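Local coordinates for glucose-6-phosphate 1-dehydrogenase (Mycobacterium avium, PDB 4LGV), which probably catalyses the NADP-dependent oxidation of glucose 6-phosphate to 6-phosphogluconolactone, the entry step of the pentose phosphate pathway, at residues Thr314-Asp326 with Val333-His345. Residues are numbered along the deposited sequence; the frame is centred on the assembly and turned at random.
Sequences TTETYVALRTEID and VPIFLRAGKALPH
Thr317 O accepts the amide of Lys341 (N to O 2.9 Å), the first of seven backbone hydrogen bonds, while Lys341 NZ reaches Glu231 in a salt bridge. Tyr318 stands opposite Gly340; with CG anti to the backbone N (chi1 172°), its ring runs along the partner strand until Tyr318 OH lies 3.8 Å from Arg338 CB. The Arg338 guanidinium, turned 82° from the Tyr318 ring plane, leads away, and its NE hydrogen-bonds Thr228 OG1. Val319 and Ala339 exchange two N-H...O=C hydrogen bonds, as do Leu321 and Leu337, whose side chains lie side by side with Leu321 CD1 3.9 Å from Leu337 CB. Arg322, extended from CG to NE, runs beside Phe336, Arg322 CD 3.7 Å from Phe336 CE1; Phe336 CZ sits over one guanidinium face, the planes 58° apart, and Arg322 NH2 touches Pro334 CG. Thr323 and Ile335 form the last doubly hydrogen-bonded pair; Thr323 CG2 packs on Ile335 CB, and Ile335 CD1 continues to Ile325 CD1 (3.8 Å). Beyond this pair, a water links Ile325 N to Val333 O. Val319 and Ala339 face helix 246-264, whereas Tyr318 and Ala320 meet helix 466-470. The whole is an antiparallel beta hairpin within the large mixed sheet of the glucose-6-phosphate dehydrogenase C-terminal domain, between strands 295-300 and 222-230.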
ATOM      1  N   THR A 314     -29.484 -39.041   7.385  1.00 53.55           N
ATOM      2  CA  THR A 314     -28.682 -38.280   6.422  1.00 54.48           C
ATOM      3  C   THR A 314     -28.030 -37.070   7.102  1.00 52.28           C
ATOM      4  O   THR A 314     -27.637 -36.128   6.423  1.00 54.31           O
ATOM      5  CB  THR A 314     -29.510 -37.817   5.209  1.00 56.11           C
ATOM      6  OG1 THR A 314     -30.648 -37.090   5.678  1.00 56.33           O
ATOM      7  CG2 THR A 314     -29.961 -39.035   4.372  1.00 55.84           C
ATOM      8  N   THR A 315     -27.914 -37.106   8.431  1.00 50.00           N
ATOM      9  CA  THR A 315     -27.252 -36.034   9.200  1.00 46.72           C
ATOM     10  C   THR A 315     -25.740 -36.075   8.973  1.00 44.17           C
ATOM     11  O   THR A 315     -25.125 -37.156   8.963  1.00 43.46           O
ATOM     12  CB  THR A 315     -27.551 -36.163  10.698  1.00 44.27           C
ATOM     13  OG1 THR A 315     -28.964 -36.073  10.897  1.00 42.51           O
ATOM     14  CG2 THR A 315     -26.873 -35.076  11.479  1.00 43.74           C
ATOM     15  N   GLU A 316     -25.145 -34.898   8.778  1.00 42.38           N
ATOM     16  CA  GLU A 316     -23.704 -34.808   8.455  1.00 39.20           C
ATOM     17  C   GLU A 316     -22.913 -34.728   9.737  1.00 38.63           C
ATOM     18  O   GLU A 316     -23.295 -34.059  10.683  1.00 35.25           O
ATOM     19  CB  GLU A 316     -23.422 -33.616   7.530  1.00 39.61           C
ATOM     20  CG  GLU A 316     -23.353 -32.191   8.173  1.00 38.77           C
ATOM     21  CD  GLU A 316     -24.701 -31.593   8.561  1.00 37.76           C
ATOM     22  OE1 GLU A 316     -25.747 -32.265   8.388  1.00 37.12           O
ATOM     23  OE2 GLU A 316     -24.716 -30.446   9.071  1.00 36.78           O
ATOM     24  N   THR A 317     -21.814 -35.466   9.784  1.00 41.13           N
ATOM     25  CA  THR A 317     -20.830 -35.319  10.837  1.00 39.78           C
ATOM     26  C   THR A 317     -19.640 -34.519  10.333  1.00 38.22           C
ATOM     27  O   THR A 317     -18.693 -34.321  11.082  1.00 37.32           O
ATOM     28  CB  THR A 317     -20.299 -36.689  11.297  1.00 40.84           C
ATOM     29  OG1 THR A 317     -19.679 -37.352  10.184  1.00 41.87           O
ATOM     30  CG2 THR A 317     -21.408 -37.542  11.858  1.00 42.31           C
ATOM     31  N   TYR A 318     -19.657 -34.132   9.057  1.00 38.20           N
ATOM     32  CA  TYR A 318     -18.551 -33.404   8.403  1.00 38.60           C
ATOM     33  C   TYR A 318     -19.125 -32.447   7.389  1.00 39.08           C
ATOM     34  O   TYR A 318     -20.117 -32.775   6.745  1.00 37.81           O
ATOM     35  CB  TYR A 318     -17.621 -34.355   7.657  1.00 39.16           C
ATOM     36  CG  TYR A 318     -16.542 -33.706   6.794  1.00 38.51           C
ATOM     37  CD1 TYR A 318     -16.848 -33.174   5.540  1.00 38.47           C
ATOM     38  CD2 TYR A 318     -15.222 -33.662   7.210  1.00 36.90           C
ATOM     39  CE1 TYR A 318     -15.878 -32.593   4.744  1.00 39.14           C
ATOM     40  CE2 TYR A 318     -14.237 -33.068   6.421  1.00 38.10           C
ATOM     41  CZ  TYR A 318     -14.569 -32.523   5.190  1.00 38.86           C
ATOM     42  OH  TYR A 318     -13.624 -31.959   4.366  1.00 37.13           O
ATOM     43  N   VAL A 319     -18.525 -31.249   7.277  1.00 39.44           N
ATOM     44  CA  VAL A 319     -18.875 -30.296   6.214  1.00 38.56           C
ATOM     45  C   VAL A 319     -17.662 -29.599   5.684  1.00 38.09           C
ATOM     46  O   VAL A 319     -16.814 -29.194   6.445  1.00 39.48           O
ATOM     47  CB  VAL A 319     -19.666 -29.065   6.678  1.00 40.51           C
ATOM     48  CG1 VAL A 319     -20.862 -28.818   5.758  1.00 40.75           C
ATOM     49  CG2 VAL A 319     -20.100 -29.206   8.108  1.00 44.14           C
ATOM     50  N   ALA A 320     -17.654 -29.356   4.392  1.00 37.50           N
ATOM     51  CA  ALA A 320     -16.681 -28.500   3.789  1.00 35.83           C
ATOM     52  C   ALA A 320     -17.431 -27.540   2.889  1.00 35.85           C
ATOM     53  O   ALA A 320     -18.375 -27.945   2.217  1.00 36.94           O
ATOM     54  CB  ALA A 320     -15.692 -29.289   2.996  1.00 36.56           C
ATOM     55  N   LEU A 321     -17.044 -26.261   2.919  1.00 35.12           N
ATOM     56  CA  LEU A 321     -17.799 -25.234   2.217  1.00 34.98           C
ATOM     57  C   LEU A 321     -16.930 -24.062   1.766  1.00 34.08           C
ATOM     58  O   LEU A 321     -15.799 -23.897   2.204  1.00 33.94           O
ATOM     59  CB  LEU A 321     -18.941 -24.740   3.079  1.00 34.58           C
ATOM     60  CG  LEU A 321     -18.578 -24.007   4.372  1.00 36.34           C
ATOM     61  CD1 LEU A 321     -18.276 -22.503   4.162  1.00 35.05           C
ATOM     62  CD2 LEU A 321     -19.691 -24.160   5.391  1.00 36.20           C
ATOM     63  N   ARG A 322     -17.476 -23.275   0.857  1.00 33.06           N
ATOM     64  CA  ARG A 322     -16.822 -22.098   0.364  1.00 33.36           C
ATOM     65  C   ARG A 322     -17.684 -20.897   0.686  1.00 31.18           C
ATOM     66  O   ARG A 322     -18.862 -20.918   0.432  1.00 31.23           O
ATOM     67  CB  ARG A 322     -16.602 -22.175  -1.160  1.00 35.14           C
ATOM     68  CG  ARG A 322     -15.933 -20.937  -1.771  1.00 36.21           C
ATOM     69  CD  ARG A 322     -15.716 -21.153  -3.276  1.00 37.76           C
ATOM     70  NE  ARG A 322     -14.992 -20.046  -3.899  1.00 37.82           N
ATOM     71  CZ  ARG A 322     -14.278 -20.117  -5.039  1.00 41.58           C
ATOM     72  NH1 ARG A 322     -14.153 -21.251  -5.729  1.00 42.63           N
ATOM     73  NH2 ARG A 322     -13.679 -19.028  -5.509  1.00 40.84           N
ATOM     74  N   THR A 323     -17.052 -19.839   1.164  1.00 29.50           N
ATOM     75  CA  THR A 323     -17.728 -18.573   1.385  1.00 29.21           C
ATOM     76  C   THR A 323     -16.768 -17.408   1.065  1.00 28.68           C
ATOM     77  O   THR A 323     -15.701 -17.593   0.449  1.00 27.84           O
ATOM     78  CB  THR A 323     -18.238 -18.494   2.839  1.00 29.17           C
ATOM     79  OG1 THR A 323     -18.964 -17.288   3.018  1.00 27.97           O
ATOM     80  CG2 THR A 323     -17.089 -18.527   3.817  1.00 28.60           C
ATOM     81  N   GLU A 324     -17.187 -16.205   1.401  1.00 27.05           N
ATOM     82  CA  GLU A 324     -16.418 -15.022   1.080  1.00 27.11           C
ATOM     83  C   GLU A 324     -16.918 -13.847   1.918  1.00 25.40           C
ATOM     84  O   GLU A 324     -18.031 -13.876   2.445  1.00 24.07           O
ATOM     85  CB  GLU A 324     -16.521 -14.667  -0.423  1.00 28.14           C
ATOM     86  CG  GLU A 324     -17.905 -14.256  -0.836  1.00 31.14           C
ATOM     87  CD  GLU A 324     -18.079 -13.777  -2.276  1.00 33.61           C
ATOM     88  OE1 GLU A 324     -17.388 -12.838  -2.740  1.00 35.33           O
ATOM     89  OE2 GLU A 324     -18.981 -14.318  -2.907  1.00 35.69           O
ATOM     90  N   ILE A 325     -16.093 -12.820   2.003  1.00 23.49           N
ATOM     91  CA  ILE A 325     -16.459 -11.552   2.670  1.00 22.38           C
ATOM     92  C   ILE A 325     -16.255 -10.427   1.644  1.00 21.53           C
ATOM     93  O   ILE A 325     -15.123 -10.116   1.263  1.00 20.81           O
ATOM     94  CB  ILE A 325     -15.584 -11.316   3.896  1.00 22.43           C
ATOM     95  CG1 ILE A 325     -15.785 -12.433   4.901  1.00 22.38           C
ATOM     96  CG2 ILE A 325     -15.907  -9.995   4.555  1.00 22.50           C
ATOM     97  CD1 ILE A 325     -14.738 -12.438   6.001  1.00 22.93           C
ATOM     98  N   ASP A 326     -17.356  -9.857   1.181  1.00 21.16           N
ATOM     99  CA  ASP A 326     -17.345  -8.974   0.018  1.00 20.41           C
ATOM    100  C   ASP A 326     -17.206  -7.512   0.412  1.00 19.76           C
ATOM    101  O   ASP A 326     -18.108  -6.699   0.164  1.00 19.50           O
ATOM    102  CB  ASP A 326     -18.617  -9.200  -0.818  1.00 20.78           C
ATOM    103  CG  ASP A 326     -18.563  -8.510  -2.165  1.00 21.30           C
ATOM    104  OD1 ASP A 326     -17.475  -8.375  -2.778  1.00 20.59           O
ATOM    105  OD2 ASP A 326     -19.673  -8.086  -2.615  1.00 23.01           O
ATOM    106  N   VAL A 333     -11.263 -12.908  -2.017  1.00 22.71           N
ATOM    107  CA  VAL A 333     -10.451 -13.874  -1.303  1.00 22.61           C
ATOM    108  C   VAL A 333     -11.368 -15.049  -0.971  1.00 24.53           C
ATOM    109  O   VAL A 333     -12.222 -14.906  -0.129  1.00 26.46           O
ATOM    110  CB  VAL A 333      -9.866 -13.269  -0.020  1.00 22.25           C
ATOM    111  CG1 VAL A 333      -9.200 -14.329   0.839  1.00 22.74           C
ATOM    112  CG2 VAL A 333      -8.879 -12.174  -0.348  1.00 21.76           C
ATOM    113  N   PRO A 334     -11.196 -16.209  -1.621  1.00 24.29           N
ATOM    114  CA  PRO A 334     -12.001 -17.318  -1.252  1.00 26.14           C
ATOM    115  C   PRO A 334     -11.689 -17.825   0.148  1.00 26.52           C
ATOM    116  O   PRO A 334     -10.524 -17.929   0.519  1.00 26.12           O
ATOM    117  CB  PRO A 334     -11.622 -18.416  -2.300  1.00 27.04           C
ATOM    118  CG  PRO A 334     -10.789 -17.720  -3.346  1.00 25.99           C
ATOM    119  CD  PRO A 334     -10.182 -16.562  -2.621  1.00 25.12           C
ATOM    120  N   ILE A 335     -12.742 -18.158   0.887  1.00 26.02           N
ATOM    121  CA  ILE A 335     -12.627 -18.687   2.213  1.00 27.35           C
ATOM    122  C   ILE A 335     -13.214 -20.105   2.233  1.00 28.48           C
ATOM    123  O   ILE A 335     -14.387 -20.297   1.963  1.00 29.61           O
ATOM    124  CB  ILE A 335     -13.371 -17.762   3.187  1.00 26.79           C
ATOM    125  CG1 ILE A 335     -12.799 -16.347   3.088  1.00 26.64           C
ATOM    126  CG2 ILE A 335     -13.289 -18.303   4.598  1.00 25.65           C
ATOM    127  CD1 ILE A 335     -13.561 -15.278   3.845  1.00 27.15           C
ATOM    128  N   PHE A 336     -12.373 -21.091   2.516  1.00 29.42           N
ATOM    129  CA  PHE A 336     -12.798 -22.464   2.584  1.00 29.91           C
ATOM    130  C   PHE A 336     -12.804 -22.911   4.040  1.00 30.05           C
ATOM    131  O   PHE A 336     -11.888 -22.621   4.810  1.00 29.40           O
ATOM    132  CB  PHE A 336     -11.873 -23.377   1.745  1.00 30.68           C
ATOM    133  CG  PHE A 336     -11.946 -23.121   0.257  1.00 28.50           C
ATOM    134  CD1 PHE A 336     -12.970 -23.646  -0.488  1.00 29.29           C
ATOM    135  CD2 PHE A 336     -11.007 -22.372  -0.364  1.00 27.33           C
ATOM    136  CE1 PHE A 336     -13.075 -23.397  -1.854  1.00 29.37           C
ATOM    137  CE2 PHE A 336     -11.068 -22.132  -1.721  1.00 28.51           C
ATOM    138  CZ  PHE A 336     -12.103 -22.655  -2.479  1.00 29.06           C
ATOM    139  N   LEU A 337     -13.825 -23.677   4.380  1.00 31.10           N
ATOM    140  CA  LEU A 337     -14.013 -24.136   5.723  1.00 31.38           C
ATOM    141  C   LEU A 337     -14.333 -25.634   5.730  1.00 33.42           C
ATOM    142  O   LEU A 337     -15.100 -26.089   4.896  1.00 33.61           O
ATOM    143  CB  LEU A 337     -15.133 -23.348   6.308  1.00 31.80           C
ATOM    144  CG  LEU A 337     -15.466 -23.609   7.742  1.00 32.22           C
ATOM    145  CD1 LEU A 337     -16.085 -22.330   8.301  1.00 31.41           C
ATOM    146  CD2 LEU A 337     -16.404 -24.804   7.856  1.00 34.45           C
ATOM    147  N   ARG A 338     -13.697 -26.379   6.642  1.00 31.85           N
ATOM    148  CA  ARG A 338     -13.995 -27.778   6.837  1.00 32.63           C
ATOM    149  C   ARG A 338     -14.023 -28.080   8.311  1.00 33.82           C
ATOM    150  O   ARG A 338     -13.198 -27.579   9.097  1.00 33.13           O
ATOM    151  CB  ARG A 338     -13.012 -28.684   6.125  1.00 32.36           C
ATOM    152  CG  ARG A 338     -11.602 -28.618   6.636  1.00 32.33           C
ATOM    153  CD  ARG A 338     -10.683 -29.549   5.858  1.00 31.62           C
ATOM    154  NE  ARG A 338      -9.290 -29.311   6.246  1.00 32.07           N
ATOM    155  CZ  ARG A 338      -8.266 -30.059   5.884  1.00 32.90           C
ATOM    156  NH1 ARG A 338      -8.461 -31.114   5.112  1.00 34.21           N
ATOM    157  NH2 ARG A 338      -7.037 -29.775   6.308  1.00 32.34           N
ATOM    158  N   ALA A 339     -15.040 -28.838   8.698  1.00 34.27           N
ATOM    159  CA  ALA A 339     -15.226 -29.244  10.090  1.00 33.96           C
ATOM    160  C   ALA A 339     -15.790 -30.660  10.134  1.00 35.23           C
ATOM    161  O   ALA A 339     -16.658 -31.008   9.346  1.00 35.87           O
ATOM    162  CB  ALA A 339     -16.153 -28.291  10.780  1.00 32.21           C
ATOM    163  N   GLY A 340     -15.306 -31.483  11.052  1.00 37.17           N
ATOM    164  CA  GLY A 340     -15.843 -32.813  11.162  1.00 37.25           C
ATOM    165  C   GLY A 340     -15.392 -33.691  12.295  1.00 36.35           C
ATOM    166  O   GLY A 340     -14.329 -33.496  12.864  1.00 35.95           O
ATOM    167  N   LYS A 341     -16.242 -34.673  12.596  1.00 36.53           N
ATOM    168  CA  LYS A 341     -15.979 -35.716  13.592  1.00 36.76           C
ATOM    169  C   LYS A 341     -15.158 -36.847  12.994  1.00 36.75           C
ATOM    170  O   LYS A 341     -15.195 -37.099  11.792  1.00 36.20           O
ATOM    171  CB  LYS A 341     -17.297 -36.308  14.096  1.00 36.03           C
ATOM    172  CG  LYS A 341     -18.223 -35.284  14.726  1.00 35.54           C
ATOM    173  CD  LYS A 341     -17.723 -34.845  16.103  1.00 35.02           C
ATOM    174  CE  LYS A 341     -18.744 -33.958  16.768  1.00 34.75           C
ATOM    175  NZ  LYS A 341     -18.260 -33.442  18.058  1.00 35.45           N
ATOM    176  N   ALA A 342     -14.426 -37.528  13.860  1.00 38.65           N
ATOM    177  CA  ALA A 342     -13.648 -38.702  13.486  1.00 41.76           C
ATOM    178  C   ALA A 342     -12.638 -38.375  12.375  1.00 44.16           C
ATOM    179  O   ALA A 342     -12.475 -39.131  11.404  1.00 47.46           O
ATOM    180  CB  ALA A 342     -14.567 -39.853  13.074  1.00 40.81           C
ATOM    181  N   LEU A 343     -11.941 -37.260  12.540  1.00 40.75           N
ATOM    182  CA  LEU A 343     -10.860 -36.897  11.634  1.00 40.66           C
ATOM    183  C   LEU A 343      -9.553 -37.312  12.304  1.00 41.26           C
ATOM    184  O   LEU A 343      -9.570 -37.727  13.460  1.00 40.97           O
ATOM    185  CB  LEU A 343     -10.940 -35.394  11.327  1.00 39.07           C
ATOM    186  CG  LEU A 343     -12.163 -34.986  10.505  1.00 40.42           C
ATOM    187  CD1 LEU A 343     -12.032 -33.556   9.982  1.00 39.51           C
ATOM    188  CD2 LEU A 343     -12.444 -35.913   9.324  1.00 42.02           C
ATOM    189  N   PRO A 344      -8.411 -37.153  11.617  1.00 41.17           N
ATOM    190  CA  PRO A 344      -7.182 -37.707  12.172  1.00 43.00           C
ATOM    191  C   PRO A 344      -6.626 -37.049  13.421  1.00 43.76           C
ATOM    192  O   PRO A 344      -5.856 -37.684  14.144  1.00 44.60           O
ATOM    193  CB  PRO A 344      -6.171 -37.548  11.033  1.00 42.84           C
ATOM    194  CG  PRO A 344      -7.000 -37.439   9.807  1.00 44.37           C
ATOM    195  CD  PRO A 344      -8.205 -36.654  10.251  1.00 43.38           C
ATOM    196  N   HIS A 345      -6.954 -35.785  13.650  1.00 43.43           N
ATOM    197  CA  HIS A 345      -6.410 -35.055  14.791  1.00 42.64           C
ATOM    198  C   HIS A 345      -7.430 -34.127  15.424  1.00 39.68           C
ATOM    199  O   HIS A 345      -8.467 -33.842  14.840  1.00 37.32           O
ATOM    200  CB  HIS A 345      -5.222 -34.215  14.354  1.00 45.50           C
ATOM    201  CG  HIS A 345      -4.169 -34.987  13.623  1.00 48.16           C
ATOM    202  ND1 HIS A 345      -3.337 -35.896  14.246  1.00 51.15           N
ATOM    203  CD2 HIS A 345      -3.800 -34.968  12.319  1.00 51.14           C
ATOM    204  CE1 HIS A 345      -2.506 -36.409  13.355  1.00 52.02           C
ATOM    205  NE2 HIS A 345      -2.762 -35.857  12.180  1.00 51.67           N
TER
HETATM  206  O   HOH W   1     -13.709 -12.893   0.653  1.00 27.52           O